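Local coordinates for protein probable benzoylformate decarboxylase (Rhodococcus jostii, PDB 7ORX) that binds thiamine diphosphate together with a sodium ion and belongs to the family of thiamine diphosphate-dependent enzymes built from three alpha/beta domains with parallel sheets, at residues C[359-364]-C[524-529]; C[377-382]-C[454-459]; C[408-413]-C[432-437]. One frame throughout, in Å; residues are numbered along the deposited sequence.

All three interactions belong to the C-terminal alpha/beta unit of the subunit, whose parallel sheet has the strand order 398-399, 374-378, 425-430, 452-457, 520-525, 496-500. Along the chain, interaction 1 encloses interaction 2, which in turn encloses interaction 3. Interactions 1 and 2, whose centres lie about 9 Å apart, reach the same sheet through its neighbouring strands 452-457 and 520-525. Interaction 3 is centred about 11 Å from interaction 2, to which Glu-378 ties it through Phe-408 N, and about 19 Å from interaction 1. Interactions 2 and 3 both grip the thiamine diphosphate, whereas interaction 1 packs a helix onto the sheet beside that site.

Interaction 1. Residues C[359-364]-C[524-529]; sequences AQLFAL and VRTNFD
Leu-361 and Val-524 reach toward each other tip to tip, joining helix 358-368 to the end of strand 520-525. From the helix backbone, CB of Leu-361 points toward the strand, and CG, anti to the backbone N (chi1 -180°), carries the side chain on in that direction. The two methyls then divide the contact. CD1 of Leu-361 meets one branch of the valine, 4.0 Å from Val-524 CG2. CD2 sits between the two branches, 3.9 Å from Val-524 CG1 and 4.1 Å from Val-524 CG2, and is also 4.3 Å from the methyl CG2 of Thr-526. The fork of the leucine therefore faces the fork of the valine, while the threonine methyl borders one prong alone. The interface is buried and purely apolar, without a hydrogen bond between the segments. Around it, Phe-506 of helix 503-515 and Leu-456 of the adjacent strand also touch Leu-361. Farther along the strand's exit, Asn-527 hydrogen-bonds to Asp-357 and Gly-355, just before the helix. A helix laid against a parallel sheet through aliphatic side chains in this way is characteristic of the layered alpha/beta fold of thiamine diphosphate-binding domains.

Interaction 2. Residues C[377-382]-C[454-459]; sequences NESTST and IILNNG. With NA (sodium ion), chain J; TPP (thiamine diphosphate), chain I.
Leu-456 presents its CD2 methyl to the first turn after strand 374-378, where Ser-379 OG lies 3.8 Å away and Thr-382 CG2 lies 4.0 Å from the same Leu-456 CD2. The side chains of Thr-382 and Leu-456 cross obliquely. With chi1 at 66°, OG1 of Thr-382 lies between the backbone N and the carbonyl carbon and its methyl is anti to the carbonyl carbon, which gives the methyl to the leucine and leaves OG1 to accept a hydrogen bond from Ser-379 OG. Asn-377 OD1 closes an Asx turn by accepting from Ser-379 N. Beyond the leucine the two segments diverge around the diphosphate. The Asn-457/Asn-458 pair ends the GDG...NN cofactor-binding motif that is the signature of thiamine diphosphate enzymes; the GDG is Gly-430, Asp-431 and Gly-432. Here Asn-458 turns its amide to the sodium ion, while Asn-457 OD1 points back to Gly-459 N in a second Asx turn. The ion is also held by TPP O3B and, at 2.5 Å, by TPP O2A, by a water, and by Asp-431 and Thr-460. On the opposing segment, Ser-381 grips the terminal phosphate twice: its backbone N donates to TPP O1B (3.0 Å, 152°), and its OG donates to the same TPP O1B at 2.6 Å. Thr-380 OG1 makes a weak bond of 3.1 Å to TPP O2B, and its CB and CG2 lie alongside the thiazolium sulfur.

Interaction 3. Residues C[408-413]-C[432-437]; sequences FGLPAA and GSANYG. With TPP (thiamine diphosphate), chain I.
A chi1 of -138° followed by an extended chi2 of 163° carries Leu-410 out from helix 409-418 toward the 432-437 turn, where its CD1 lies 4.3 Å from Ala-434 CB. Nearer the helix, Leu-410 CB rests 3.7 Å from Gly-437 O. Pro-411 brings CG and CD of its ring up to the same glycine: CG is 3.6 Å from Gly-437 O and close to Gly-437 CA, an approach made possible by the bare alpha carbon. A water links the backbones, accepting from Leu-410 N and donating to Ser-433 O. This turn follows strand 425-430 and starts at the last glycine of the GDG...NN motif, so the helix packs directly against a phosphate-binding element. The successive amides of Gly-432 and Ser-433 donate to different oxygens of one phosphate: Gly-432 N to TPP O2A at 2.8 Å, and Ser-433 N to TPP O1A at 2.8 Å in a nearly straight bond (166°). The ring of Tyr-436 extends from the turn away from Leu-410 and lies obliquely beside the aminopyrimidine, with CE2 3.7 Å from TPP N1'. The hydroxyl of Tyr-436 hydrogen-bonds to OD1 of Asn-26 of a second subunit, where the two subunits meet.

Interaction 1. Residues C[359-364]-C[524-529]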
loop_
_atom_site.group_PDB
_atom_site.type_symbol
_atom_site.label_atom_id
_atom_site.label_comp_id
_atom_site.label_asym_id
_atom_site.label_seq_id
_atom_site.Cartn_x
_atom_site.Cartn_y
_atom_site.Cartn_z
ATOM N N ALA C 359 32.899 -16.062 27.043
ATOM C CA ALA C 359 32.623 -17.334 27.759
ATOM C C ALA C 359 32.952 -17.165 29.243
ATOM O O ALA C 359 32.221 -17.670 30.059
ATOM C CB ALA C 359 33.377 -18.486 27.142
ATOM N N GLN C 360 34.001 -16.439 29.587
ATOM C CA GLN C 360 34.374 -16.217 31.010
ATOM C C GLN C 360 33.439 -15.191 31.630
ATOM O O GLN C 360 33.057 -15.359 32.797
ATOM C CB GLN C 360 35.815 -15.737 31.160
ATOM C CG GLN C 360 36.261 -15.765 32.611
ATOM C CD GLN C 360 37.602 -15.100 32.809
ATOM O OE1 GLN C 360 38.264 -15.300 33.828
ATOM N NE2 GLN C 360 38.002 -14.277 31.847
ATOM N N LEU C 361 33.109 -14.141 30.894
ATOM C CA LEU C 361 32.171 -13.116 31.403
ATOM C C LEU C 361 30.847 -13.787 31.751
ATOM O O LEU C 361 30.297 -13.482 32.789
ATOM C CB LEU C 361 31.975 -12.014 30.366
ATOM C CG LEU C 361 31.032 -10.916 30.812
ATOM C CD1 LEU C 361 31.473 -10.302 32.126
ATOM C CD2 LEU C 361 30.911 -9.845 29.749
ATOM N N PHE C 362 30.358 -14.697 30.922
ATOM C CA PHE C 362 29.058 -15.359 31.160
ATOM C C PHE C 362 29.176 -16.317 32.342
ATOM O O PHE C 362 28.244 -16.429 33.133
ATOM C CB PHE C 362 28.508 -15.979 29.877
ATOM C CG PHE C 362 28.151 -14.985 28.796
ATOM C CD1 PHE C 362 27.688 -13.725 29.094
ATOM C CD2 PHE C 362 28.299 -15.310 27.464
ATOM C CE1 PHE C 362 27.423 -12.802 28.094
ATOM C CE2 PHE C 362 28.009 -14.399 26.466
ATOM C CZ PHE C 362 27.567 -13.140 26.785
ATOM N N ALA C 363 30.308 -16.955 32.535
ATOM C CA ALA C 363 30.529 -17.850 33.698
ATOM C C ALA C 363 30.546 -17.029 34.985
ATOM O O ALA C 363 29.938 -17.473 35.948
ATOM C CB ALA C 363 31.784 -18.651 33.509
ATOM N N LEU C 364 31.201 -15.867 34.996
ATOM C CA LEU C 364 31.119 -14.886 36.119
ATOM C C LEU C 364 29.655 -14.442 36.285
ATOM O O LEU C 364 29.180 -14.398 37.414
ATOM C CB LEU C 364 32.034 -13.691 35.844
ATOM C CG LEU C 364 33.457 -13.804 36.384
ATOM C CD1 LEU C 364 33.898 -15.257 36.626
ATOM C CD2 LEU C 364 34.424 -13.095 35.424
ATOM N N VAL C 524 32.310 -3.712 30.295
ATOM C CA VAL C 524 33.347 -4.773 30.341
ATOM C C VAL C 524 34.139 -4.633 29.059
ATOM O O VAL C 524 33.517 -4.617 28.021
ATOM C CB VAL C 524 32.732 -6.177 30.405
ATOM C CG1 VAL C 524 33.798 -7.246 30.384
ATOM C CG2 VAL C 524 31.837 -6.333 31.616
ATOM N N ARG C 525 35.457 -4.567 29.137
ATOM C CA ARG C 525 36.337 -4.686 27.956
ATOM C C ARG C 525 36.425 -6.176 27.621
ATOM O O ARG C 525 36.835 -6.966 28.499
ATOM C CB ARG C 525 37.704 -4.058 28.245
ATOM C CG ARG C 525 38.457 -3.684 26.985
ATOM C CD ARG C 525 39.656 -4.580 26.763
ATOM N NE ARG C 525 40.892 -4.001 27.307
ATOM C CZ ARG C 525 41.863 -3.402 26.602
ATOM N NH1 ARG C 525 41.759 -3.268 25.288
ATOM N NH2 ARG C 525 42.949 -2.941 27.218
ATOM N N THR C 526 36.029 -6.552 26.404
ATOM C CA THR C 526 35.988 -7.962 25.927
ATOM C C THR C 526 36.950 -8.147 24.754
ATOM O O THR C 526 37.352 -7.116 24.142
ATOM C CB THR C 526 34.571 -8.393 25.524
ATOM O OG1 THR C 526 34.119 -7.527 24.488
ATOM C CG2 THR C 526 33.597 -8.383 26.686
ATOM N N ASN C 527 37.307 -9.405 24.468
ATOM C CA ASN C 527 38.243 -9.793 23.377
ATOM C C ASN C 527 37.459 -10.389 22.212
ATOM O O ASN C 527 36.547 -11.302 22.429
ATOM C CB ASN C 527 39.284 -10.826 23.810
ATOM C CG ASN C 527 39.834 -10.547 25.189
ATOM O OD1 ASN C 527 40.234 -9.413 25.496
ATOM N ND2 ASN C 527 39.828 -11.574 26.020
ATOM N N PHE C 528 37.813 -9.918 21.017
ATOM C CA PHE C 528 37.275 -10.418 19.734
ATOM C C PHE C 528 38.407 -11.188 19.051
ATOM O O PHE C 528 39.467 -10.537 18.844
ATOM C CB PHE C 528 36.689 -9.276 18.886
ATOM C CG PHE C 528 36.053 -9.798 17.625
ATOM C CD1 PHE C 528 34.955 -10.653 17.697
ATOM C CD2 PHE C 528 36.603 -9.518 16.381
ATOM C CE1 PHE C 528 34.403 -11.198 16.550
ATOM C CE2 PHE C 528 36.053 -10.073 15.238
ATOM C CZ PHE C 528 34.957 -10.913 15.322
ATOM N N ASP C 529 38.178 -12.477 18.744
ATOM C CA ASP C 529 39.081 -13.381 17.963
ATOM C C ASP C 529 39.339 -12.848 16.537
ATOM O O ASP C 529 38.412 -12.901 15.684
ATOM C CB ASP C 529 38.525 -14.811 17.848
ATOM C CG ASP C 529 38.510 -15.591 19.150
ATOM O OD1 ASP C 529 37.431 -15.573 19.774
ATOM O OD2 ASP C 529 39.569 -16.194 19.532
#

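Interaction 2. Residues C[377-382]-C[454-459]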
loop_
_atom_site.group_PDB
_atom_site.type_symbol
_atom_site.label_atom_id
_atom_site.label_comp_id
_atom_site.label_asym_id
_atom_site.label_seq_id
_atom_site.Cartn_x
_atom_site.Cartn_y
_atom_site.Cartn_z
ATOM N N ASN C 377 19.449 -10.020 25.968
ATOM C CA ASN C 377 20.682 -10.204 25.169
ATOM C C ASN C 377 20.592 -9.431 23.860
ATOM O O ASN C 377 19.637 -9.610 23.154
ATOM C CB ASN C 377 20.846 -11.682 24.837
ATOM C CG ASN C 377 22.226 -12.001 24.338
ATOM O OD1 ASN C 377 22.751 -11.289 23.497
ATOM N ND2 ASN C 377 22.845 -13.029 24.884
ATOM N N GLU C 378 21.578 -8.619 23.526
ATOM C CA GLU C 378 21.706 -8.021 22.178
ATOM C C GLU C 378 23.198 -7.923 21.893
ATOM O O GLU C 378 23.728 -6.821 21.797
ATOM C CB GLU C 378 20.972 -6.688 22.126
ATOM C CG GLU C 378 20.817 -6.149 20.706
ATOM C CD GLU C 378 19.964 -4.881 20.605
ATOM O OE1 GLU C 378 18.782 -4.994 20.098
ATOM O OE2 GLU C 378 20.427 -3.789 21.095
ATOM N N SER C 379 23.852 -9.074 21.891
ATOM C CA SER C 379 25.328 -9.242 21.774
ATOM C C SER C 379 25.530 -10.292 20.693
ATOM O O SER C 379 25.392 -11.510 21.008
ATOM C CB SER C 379 25.965 -9.654 23.073
ATOM O OG SER C 379 27.373 -9.796 22.929
ATOM N N THR C 380 25.745 -9.833 19.466
ATOM C CA THR C 380 25.458 -10.639 18.264
ATOM C C THR C 380 26.529 -11.721 18.098
ATOM O O THR C 380 26.136 -12.849 17.755
ATOM C CB THR C 380 25.145 -9.692 17.099
ATOM O OG1 THR C 380 26.059 -8.615 17.149
ATOM C CG2 THR C 380 23.754 -9.093 17.205
ATOM N N SER C 381 27.795 -11.466 18.469
ATOM C CA SER C 381 28.931 -12.397 18.192
ATOM C C SER C 381 29.177 -13.398 19.326
ATOM O O SER C 381 30.007 -14.269 19.116
ATOM C CB SER C 381 30.199 -11.644 17.868
ATOM O OG SER C 381 30.800 -11.145 19.046
ATOM N N THR C 382 28.441 -13.337 20.435
ATOM C CA THR C 382 28.714 -14.073 21.698
ATOM C C THR C 382 27.698 -15.194 21.944
ATOM O O THR C 382 27.554 -15.622 23.098
ATOM C CB THR C 382 28.619 -13.105 22.877
ATOM O OG1 THR C 382 27.269 -12.670 23.001
ATOM C CG2 THR C 382 29.488 -11.884 22.711
ATOM N N ILE C 454 25.096 -4.523 31.194
ATOM C CA ILE C 454 26.505 -4.896 30.928
ATOM C C ILE C 454 26.770 -4.661 29.454
ATOM O O ILE C 454 26.187 -5.369 28.627
ATOM C CB ILE C 454 26.751 -6.350 31.326
ATOM C CG1 ILE C 454 26.492 -6.549 32.816
ATOM C CG2 ILE C 454 28.137 -6.766 30.925
ATOM C CD1 ILE C 454 26.496 -8.016 33.243
ATOM N N ILE C 455 27.582 -3.667 29.139
ATOM C CA ILE C 455 28.052 -3.406 27.754
ATOM C C ILE C 455 29.248 -4.328 27.530
ATOM O O ILE C 455 30.175 -4.191 28.265
ATOM C CB ILE C 455 28.450 -1.932 27.585
ATOM C CG1 ILE C 455 27.326 -0.954 27.947
ATOM C CG2 ILE C 455 28.954 -1.695 26.188
ATOM C CD1 ILE C 455 26.031 -1.229 27.262
ATOM N N LEU C 456 29.190 -5.266 26.597
ATOM C CA LEU C 456 30.355 -6.054 26.177
ATOM C C LEU C 456 31.011 -5.239 25.084
ATOM O O LEU C 456 30.460 -5.214 23.988
ATOM C CB LEU C 456 29.931 -7.406 25.630
ATOM C CG LEU C 456 29.513 -8.420 26.680
ATOM C CD1 LEU C 456 28.152 -8.103 27.211
ATOM C CD2 LEU C 456 29.439 -9.813 26.103
ATOM N N ASN C 457 32.098 -4.548 25.421
ATOM C CA ASN C 457 32.784 -3.592 24.525
ATOM C C ASN C 457 34.017 -4.259 23.915
ATOM O O ASN C 457 35.059 -4.284 24.605
ATOM C CB ASN C 457 33.203 -2.331 25.277
ATOM C CG ASN C 457 33.898 -1.330 24.371
ATOM O OD1 ASN C 457 34.275 -1.662 23.250
ATOM N ND2 ASN C 457 34.036 -0.098 24.835
ATOM N N ASN C 458 33.930 -4.716 22.664
ATOM C CA ASN C 458 35.087 -5.277 21.932
ATOM C C ASN C 458 35.563 -4.296 20.844
ATOM O O ASN C 458 36.408 -4.682 20.032
ATOM C CB ASN C 458 34.837 -6.726 21.501
ATOM C CG ASN C 458 33.659 -6.975 20.610
ATOM O OD1 ASN C 458 33.059 -6.044 20.101
ATOM N ND2 ASN C 458 33.339 -8.249 20.439
ATOM N N GLY C 459 35.131 -3.037 20.886
ATOM C CA GLY C 459 35.616 -1.952 20.006
ATOM C C GLY C 459 35.151 -2.085 18.559
ATOM O O GLY C 459 35.598 -1.273 17.739
HETATM NA NA NA J . 31.208 -5.184 19.545
HETATM N "N1'" TPP I . 21.396 -2.026 11.997
HETATM C "C2'" TPP I . 20.376 -2.532 12.702
HETATM C CM2 TPP I . 19.290 -1.603 13.134
HETATM N "N3'" TPP I . 20.252 -3.814 13.041
HETATM C "C4'" TPP I . 21.216 -4.659 12.639
HETATM N "N4'" TPP I . 21.059 -5.943 12.989
HETATM C "C5'" TPP I . 22.341 -4.219 11.903
HETATM C "C6'" TPP I . 22.356 -2.871 11.601
HETATM C "C7'" TPP I . 23.461 -5.147 11.458
HETATM N N3 TPP I . 24.280 -5.676 12.575
HETATM C C2 TPP I . 24.220 -6.956 12.954
HETATM S S1 TPP I . 25.324 -7.341 14.209
HETATM C C5 TPP I . 25.876 -5.694 14.195
HETATM C C4 TPP I . 25.173 -4.915 13.333
HETATM C CM4 TPP I . 25.338 -3.434 13.152
HETATM C C6 TPP I . 27.052 -5.274 15.034
HETATM C C7 TPP I . 26.689 -4.932 16.449
HETATM O O7 TPP I . 27.517 -5.751 17.295
HETATM P PA TPP I . 27.745 -5.392 18.834
HETATM O O1A TPP I . 26.574 -4.906 19.624
HETATM O O2A TPP I . 28.931 -4.488 18.812
HETATM O O3A TPP I . 28.118 -6.880 19.300
HETATM P PB TPP I . 29.316 -7.852 18.777
HETATM O O1B TPP I . 29.253 -9.140 19.581
HETATM O O2B TPP I . 29.109 -8.066 17.293
HETATM O O3B TPP I . 30.572 -7.058 19.066
HETATM O O HOH W 1 30.672 -6.124 21.650
#

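Interaction 3. Residues C[408-413]-C[432-437]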
loop_
_atom_site.group_PDB
_atom_site.type_symbol
_atom_site.label_atom_id
_atom_site.label_comp_id
_atom_site.label_asym_id
_atom_site.label_seq_id
_atom_site.Cartn_x
_atom_site.Cartn_y
_atom_site.Cartn_z
ATOM N N PHE C 408 16.870 -2.916 20.343
ATOM C CA PHE C 408 15.903 -3.622 21.200
ATOM C C PHE C 408 16.449 -3.768 22.617
ATOM O O PHE C 408 15.732 -3.476 23.541
ATOM C CB PHE C 408 15.567 -4.971 20.586
ATOM C CG PHE C 408 14.831 -5.920 21.488
ATOM C CD1 PHE C 408 13.459 -5.907 21.534
ATOM C CD2 PHE C 408 15.510 -6.861 22.251
ATOM C CE1 PHE C 408 12.770 -6.802 22.332
ATOM C CE2 PHE C 408 14.821 -7.759 23.045
ATOM C CZ PHE C 408 13.448 -7.705 23.101
ATOM N N GLY C 409 17.688 -4.215 22.788
ATOM C CA GLY C 409 18.199 -4.710 24.084
ATOM C C GLY C 409 18.166 -3.692 25.209
ATOM O O GLY C 409 17.468 -3.929 26.220
ATOM N N LEU C 410 18.874 -2.585 25.078
ATOM C CA LEU C 410 18.940 -1.618 26.198
ATOM C C LEU C 410 17.532 -1.238 26.623
ATOM O O LEU C 410 17.184 -1.395 27.789
ATOM C CB LEU C 410 19.774 -0.395 25.806
ATOM C CG LEU C 410 20.685 0.042 26.941
ATOM C CD1 LEU C 410 21.807 0.956 26.463
ATOM C CD2 LEU C 410 19.856 0.689 28.024
ATOM N N PRO C 411 16.683 -0.726 25.706
ATOM C CA PRO C 411 15.327 -0.339 26.059
ATOM C C PRO C 411 14.492 -1.525 26.543
ATOM O O PRO C 411 13.789 -1.366 27.494
ATOM C CB PRO C 411 14.772 0.225 24.755
ATOM C CG PRO C 411 15.991 0.705 24.037
ATOM C CD PRO C 411 16.974 -0.419 24.298
ATOM N N ALA C 412 14.568 -2.683 25.912
ATOM C CA ALA C 412 13.690 -3.796 26.323
ATOM C C ALA C 412 14.072 -4.172 27.739
ATOM O O ALA C 412 13.181 -4.548 28.472
ATOM C CB ALA C 412 13.780 -4.975 25.405
ATOM N N ALA C 413 15.332 -4.048 28.116
ATOM C CA ALA C 413 15.779 -4.407 29.476
ATOM C C ALA C 413 15.075 -3.499 30.466
ATOM O O ALA C 413 14.544 -3.981 31.477
ATOM C CB ALA C 413 17.280 -4.243 29.617
ATOM N N GLY C 432 28.261 -2.006 19.911
ATOM C CA GLY C 432 27.525 -1.589 18.705
ATOM C C GLY C 432 26.050 -1.376 19.006
ATOM O O GLY C 432 25.583 -0.267 18.785
ATOM N N SER C 433 25.371 -2.421 19.485
ATOM C CA SER C 433 23.914 -2.462 19.797
ATOM C C SER C 433 23.509 -1.340 20.748
ATOM O O SER C 433 22.392 -0.825 20.606
ATOM C CB SER C 433 23.550 -3.755 20.416
ATOM O OG SER C 433 23.885 -4.811 19.530
ATOM N N ALA C 434 24.366 -1.000 21.711
ATOM C CA ALA C 434 23.959 -0.088 22.787
ATOM C C ALA C 434 23.619 1.274 22.190
ATOM O O ALA C 434 22.781 1.930 22.748
ATOM C CB ALA C 434 25.045 0.024 23.800
ATOM N N ASN C 435 24.234 1.686 21.096
ATOM C CA ASN C 435 24.075 3.065 20.565
ATOM C C ASN C 435 22.688 3.252 19.948
ATOM O O ASN C 435 22.219 4.405 19.861
ATOM C CB ASN C 435 25.146 3.392 19.524
ATOM C CG ASN C 435 26.516 3.363 20.138
ATOM O OD1 ASN C 435 26.751 4.066 21.105
ATOM N ND2 ASN C 435 27.367 2.483 19.640
ATOM N N TYR C 436 22.048 2.172 19.493
ATOM C CA TYR C 436 20.701 2.262 18.853
ATOM C C TYR C 436 19.629 2.585 19.919
ATOM O O TYR C 436 18.657 3.202 19.474
ATOM C CB TYR C 436 20.359 1.016 18.042
ATOM C CG TYR C 436 21.319 0.641 16.941
ATOM C CD1 TYR C 436 22.418 -0.150 17.228
ATOM C CD2 TYR C 436 21.093 0.990 15.622
ATOM C CE1 TYR C 436 23.297 -0.548 16.234
ATOM C CE2 TYR C 436 21.942 0.579 14.609
ATOM C CZ TYR C 436 23.054 -0.191 14.915
ATOM O OH TYR C 436 23.964 -0.609 13.968
ATOM N N GLY C 437 19.816 2.258 21.218
ATOM C CA GLY C 437 18.809 2.509 22.267
ATOM C C GLY C 437 19.336 3.177 23.513
ATOM O O GLY C 437 18.785 2.957 24.594
HETATM N "N1'" TPP I . 21.396 -2.026 11.997
HETATM C "C2'" TPP I . 20.376 -2.532 12.702
HETATM C CM2 TPP I . 19.290 -1.603 13.134
HETATM N "N3'" TPP I . 20.252 -3.814 13.041
HETATM C "C4'" TPP I . 21.216 -4.659 12.639
HETATM N "N4'" TPP I . 21.059 -5.943 12.989
HETATM C "C5'" TPP I . 22.341 -4.219 11.903
HETATM C "C6'" TPP I . 22.356 -2.871 11.601
HETATM C "C7'" TPP I . 23.461 -5.147 11.458
HETATM N N3 TPP I . 24.280 -5.676 12.575
HETATM C C2 TPP I . 24.220 -6.956 12.954
HETATM S S1 TPP I . 25.324 -7.341 14.209
HETATM C C5 TPP I . 25.876 -5.694 14.195
HETATM C C4 TPP I . 25.173 -4.915 13.333
HETATM C CM4 TPP I . 25.338 -3.434 13.152
HETATM C C6 TPP I . 27.052 -5.274 15.034
HETATM C C7 TPP I . 26.689 -4.932 16.449
HETATM O O7 TPP I . 27.517 -5.751 17.295
HETATM P PA TPP I . 27.745 -5.392 18.834
HETATM O O1A TPP I . 26.574 -4.906 19.624
HETATM O O2A TPP I . 28.931 -4.488 18.812
HETATM O O3A TPP I . 28.118 -6.880 19.300
HETATM P PB TPP I . 29.316 -7.852 18.777
HETATM O O1B TPP I . 29.253 -9.140 19.581
HETATM O O2B TPP I . 29.109 -8.066 17.293
HETATM O O3B TPP I . 30.572 -7.058 19.066
HETATM O O HOH W 2 19.943 -1.810 22.450
#